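Local coordinates for protein leucine aminopeptidase (Parabacteroides distasonis, PDB 3TC8) that probably acts as a zinc-dependent exopeptidase of the M28 family, removing residues from the amino end of peptides, at residues L136-Q141 with E304-R309. Residues are numbered along the deposited sequence; the frame is centred on the assembly and turned at random. Where two conformers were deposited one is given.
Sequences LEIARQ and EVIYNR
With CG anti to its carbonyl carbon (chi1 -80°), Tyr-307, near the C-terminal end of helix 292-308, reaches across with its hydroxyl to Gln-141 on helix 125-144, while Ile-306, at chi1 69° with an extended chi2, sends CD1 out to Ile-138. The two helices belong to the alpha/beta fold of the M28 zinc peptidases, in which helices pack around a mixed beta-sheet, and the contact lies away from the zinc site. It is light and buried, joining the helices through the side-chain ends of Ile-138, Ile-306 and Tyr-307, the last of which meets the main-chain O of Gln-141; the CA atoms of Ile-138 and Ile-306 stay 10.1 Å apart. The apolar part is a methyl-to-methyl touch, Ile-138 CG2 to Ile-306 CD1 at 4.3 Å. Tyr-307 OH comes within 3.5 Å of Gln-141 O, but its hydrogen bond is made to the carbonyl of Lys-145, just beyond the end of helix 125-144. Pro-20 of the N-terminal segment touches both Tyr-307 and Gln-141. The Gln-141 side chain folds back along its own helix to Glu-137. Arg-140 forms a two-pronged salt bridge with that carboxylate, NE to OE1 at 2.8 Å and NH2 to the syn lone pair of OE2. Asn-23 N and Ser-26 OG also bond to it, at OE2 and OE1, and Gln-141 NE2 donates to Glu-137 OE2 from above the carboxylate plane at 2.9 Å.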
loop_
_atom_site.group_PDB
_atom_site.type_symbol
_atom_site.label_atom_id
_atom_site.label_comp_id
_atom_site.label_asym_id
_atom_site.label_seq_id
_atom_site.Cartn_x
_atom_site.Cartn_y
_atom_site.Cartn_z
ATOM N N LEU A 136 1.431 -8.800 -3.608
ATOM C CA LEU A 136 2.139 -10.032 -3.778
ATOM C C LEU A 136 1.370 -10.985 -4.667
ATOM O O LEU A 136 1.966 -11.623 -5.533
ATOM C CB LEU A 136 2.483 -10.720 -2.444
ATOM C CG LEU A 136 3.594 -10.047 -1.622
ATOM C CD1 LEU A 136 3.582 -10.660 -0.213
ATOM C CD2 LEU A 136 4.980 -10.270 -2.279
ATOM N N GLU A 137 0.071 -11.103 -4.467
ATOM C CA GLU A 137 -0.719 -11.984 -5.313
ATOM C C GLU A 137 -0.792 -11.479 -6.749
ATOM O O GLU A 137 -0.691 -12.253 -7.708
ATOM C CB GLU A 137 -2.083 -12.191 -4.697
ATOM C CG GLU A 137 -3.050 -12.984 -5.557
ATOM C CD GLU A 137 -2.566 -14.366 -5.962
ATOM O OE1 GLU A 137 -1.638 -14.917 -5.320
ATOM O OE2 GLU A 137 -3.172 -14.966 -6.905
ATOM N N ILE A 138 -0.915 -10.165 -6.939
ATOM C CA ILE A 138 -0.859 -9.549 -8.265
ATOM C C ILE A 138 0.472 -9.861 -8.933
ATOM O O ILE A 138 0.538 -10.287 -10.080
ATOM C CB ILE A 138 -1.142 -8.043 -8.170
ATOM C CG1 ILE A 138 -2.620 -7.795 -7.886
ATOM C CG2 ILE A 138 -0.680 -7.288 -9.445
ATOM C CD1 ILE A 138 -2.929 -6.457 -7.318
ATOM N N ALA A 139 1.573 -9.704 -8.180
ATOM C CA ALA A 139 2.883 -9.949 -8.703
ATOM C C ALA A 139 3.079 -11.436 -9.052
ATOM O O ALA A 139 3.739 -11.776 -10.041
ATOM C CB ALA A 139 3.937 -9.479 -7.660
ATOM N N ARG A 140 2.496 -12.331 -8.249
ATOM C CA ARG A 140 2.544 -13.734 -8.553
ATOM C C ARG A 140 1.915 -14.035 -9.902
ATOM O O ARG A 140 2.431 -14.783 -10.736
ATOM C CB ARG A 140 1.869 -14.562 -7.451
ATOM C CG ARG A 140 2.089 -16.056 -7.601
ATOM C CD ARG A 140 1.525 -16.867 -6.441
ATOM N NE ARG A 140 0.062 -16.899 -6.449
ATOM C CZ ARG A 140 -0.673 -17.885 -6.909
ATOM N NH1 ARG A 140 -0.153 -19.025 -7.364
ATOM N NH2 ARG A 140 -1.962 -17.739 -6.885
ATOM N N GLN A 141 0.780 -13.394 -10.176
ATOM C CA GLN A 141 0.111 -13.550 -11.457
ATOM C C GLN A 141 0.906 -12.928 -12.606
ATOM O O GLN A 141 1.019 -13.530 -13.678
ATOM C CB GLN A 141 -1.267 -12.953 -11.405
ATOM C CG GLN A 141 -2.231 -13.654 -10.425
ATOM C CD GLN A 141 -2.403 -15.110 -10.665
ATOM O OE1 GLN A 141 -2.405 -15.568 -11.830
ATOM N NE2 GLN A 141 -2.545 -15.889 -9.587
ATOM N N GLU A 304 -7.442 -6.390 -13.893
ATOM C CA GLU A 304 -8.232 -5.992 -15.078
ATOM C C GLU A 304 -7.684 -4.734 -15.735
ATOM O O GLU A 304 -7.591 -4.660 -16.952
ATOM C CB GLU A 304 -9.691 -5.837 -14.708
ATOM C CG GLU A 304 -10.623 -5.517 -15.897
ATOM C CD GLU A 304 -10.840 -6.714 -16.829
ATOM O OE1 GLU A 304 -10.703 -7.874 -16.383
ATOM O OE2 GLU A 304 -11.228 -6.505 -18.006
ATOM N N VAL A 305 -7.310 -3.748 -14.928
ATOM C CA VAL A 305 -6.835 -2.502 -15.403
ATOM C C VAL A 305 -5.456 -2.624 -16.072
ATOM O O VAL A 305 -5.205 -2.103 -17.189
ATOM C CB VAL A 305 -6.845 -1.526 -14.223
ATOM C CG1 VAL A 305 -6.105 -0.236 -14.571
ATOM C CG2 VAL A 305 -8.286 -1.261 -13.818
ATOM N N ILE A 306 -4.516 -3.305 -15.406
ATOM C CA ILE A 306 -3.169 -3.349 -15.928
ATOM C C ILE A 306 -3.035 -4.287 -17.130
ATOM O O ILE A 306 -2.171 -4.075 -17.961
ATOM C CB ILE A 306 -2.091 -3.646 -14.850
ATOM C CG1 ILE A 306 -2.192 -5.103 -14.331
ATOM C CG2 ILE A 306 -2.193 -2.627 -13.707
ATOM C CD1 ILE A 306 -1.169 -5.483 -13.294
ATOM N N TYR A 307 -3.864 -5.325 -17.195
ATOM C CA TYR A 307 -3.846 -6.227 -18.340
ATOM C C TYR A 307 -4.745 -5.771 -19.455
ATOM O O TYR A 307 -4.516 -6.206 -20.595
ATOM C CB TYR A 307 -4.316 -7.624 -17.924
ATOM C CG TYR A 307 -3.244 -8.454 -17.247
ATOM C CD1 TYR A 307 -2.938 -8.303 -15.890
ATOM C CD2 TYR A 307 -2.538 -9.391 -17.948
ATOM C CE1 TYR A 307 -1.971 -9.084 -15.273
ATOM C CE2 TYR A 307 -1.542 -10.169 -17.344
ATOM C CZ TYR A 307 -1.231 -10.010 -16.003
ATOM O OH TYR A 307 -0.320 -10.767 -15.333
ATOM N N ASN A 308 -5.807 -5.035 -19.167
ATOM C CA ASN A 308 -6.923 -4.999 -20.079
ATOM C C ASN A 308 -7.717 -3.700 -20.094
ATOM O O ASN A 308 -8.835 -3.701 -20.595
ATOM C CB ASN A 308 -7.864 -6.170 -19.782
ATOM C CG ASN A 308 -8.792 -6.519 -20.911
ATOM O OD1 ASN A 308 -8.407 -6.466 -22.095
ATOM N ND2 ASN A 308 -9.979 -6.958 -20.565
ATOM N N ARG A 309 -7.132 -2.592 -19.637
ATOM C CA ARG A 309 -7.699 -1.242 -19.867
ATOM C C ARG A 309 -6.595 -0.310 -20.308
ATOM O O ARG A 309 -5.482 -0.759 -20.528
ATOM C CB ARG A 309 -8.412 -0.707 -18.646
ATOM C CG ARG A 309 -9.649 -1.439 -18.247
ATOM C CD ARG A 309 -10.785 -1.266 -19.285
ATOM N NE ARG A 309 -12.023 -1.865 -18.809
ATOM C CZ ARG A 309 -12.254 -3.166 -18.683
ATOM N NH1 ARG A 309 -11.373 -4.033 -19.139
ATOM N NH2 ARG A 309 -13.405 -3.605 -18.139
ATOM O OXT ARG A 309 -6.860 0.885 -20.557
#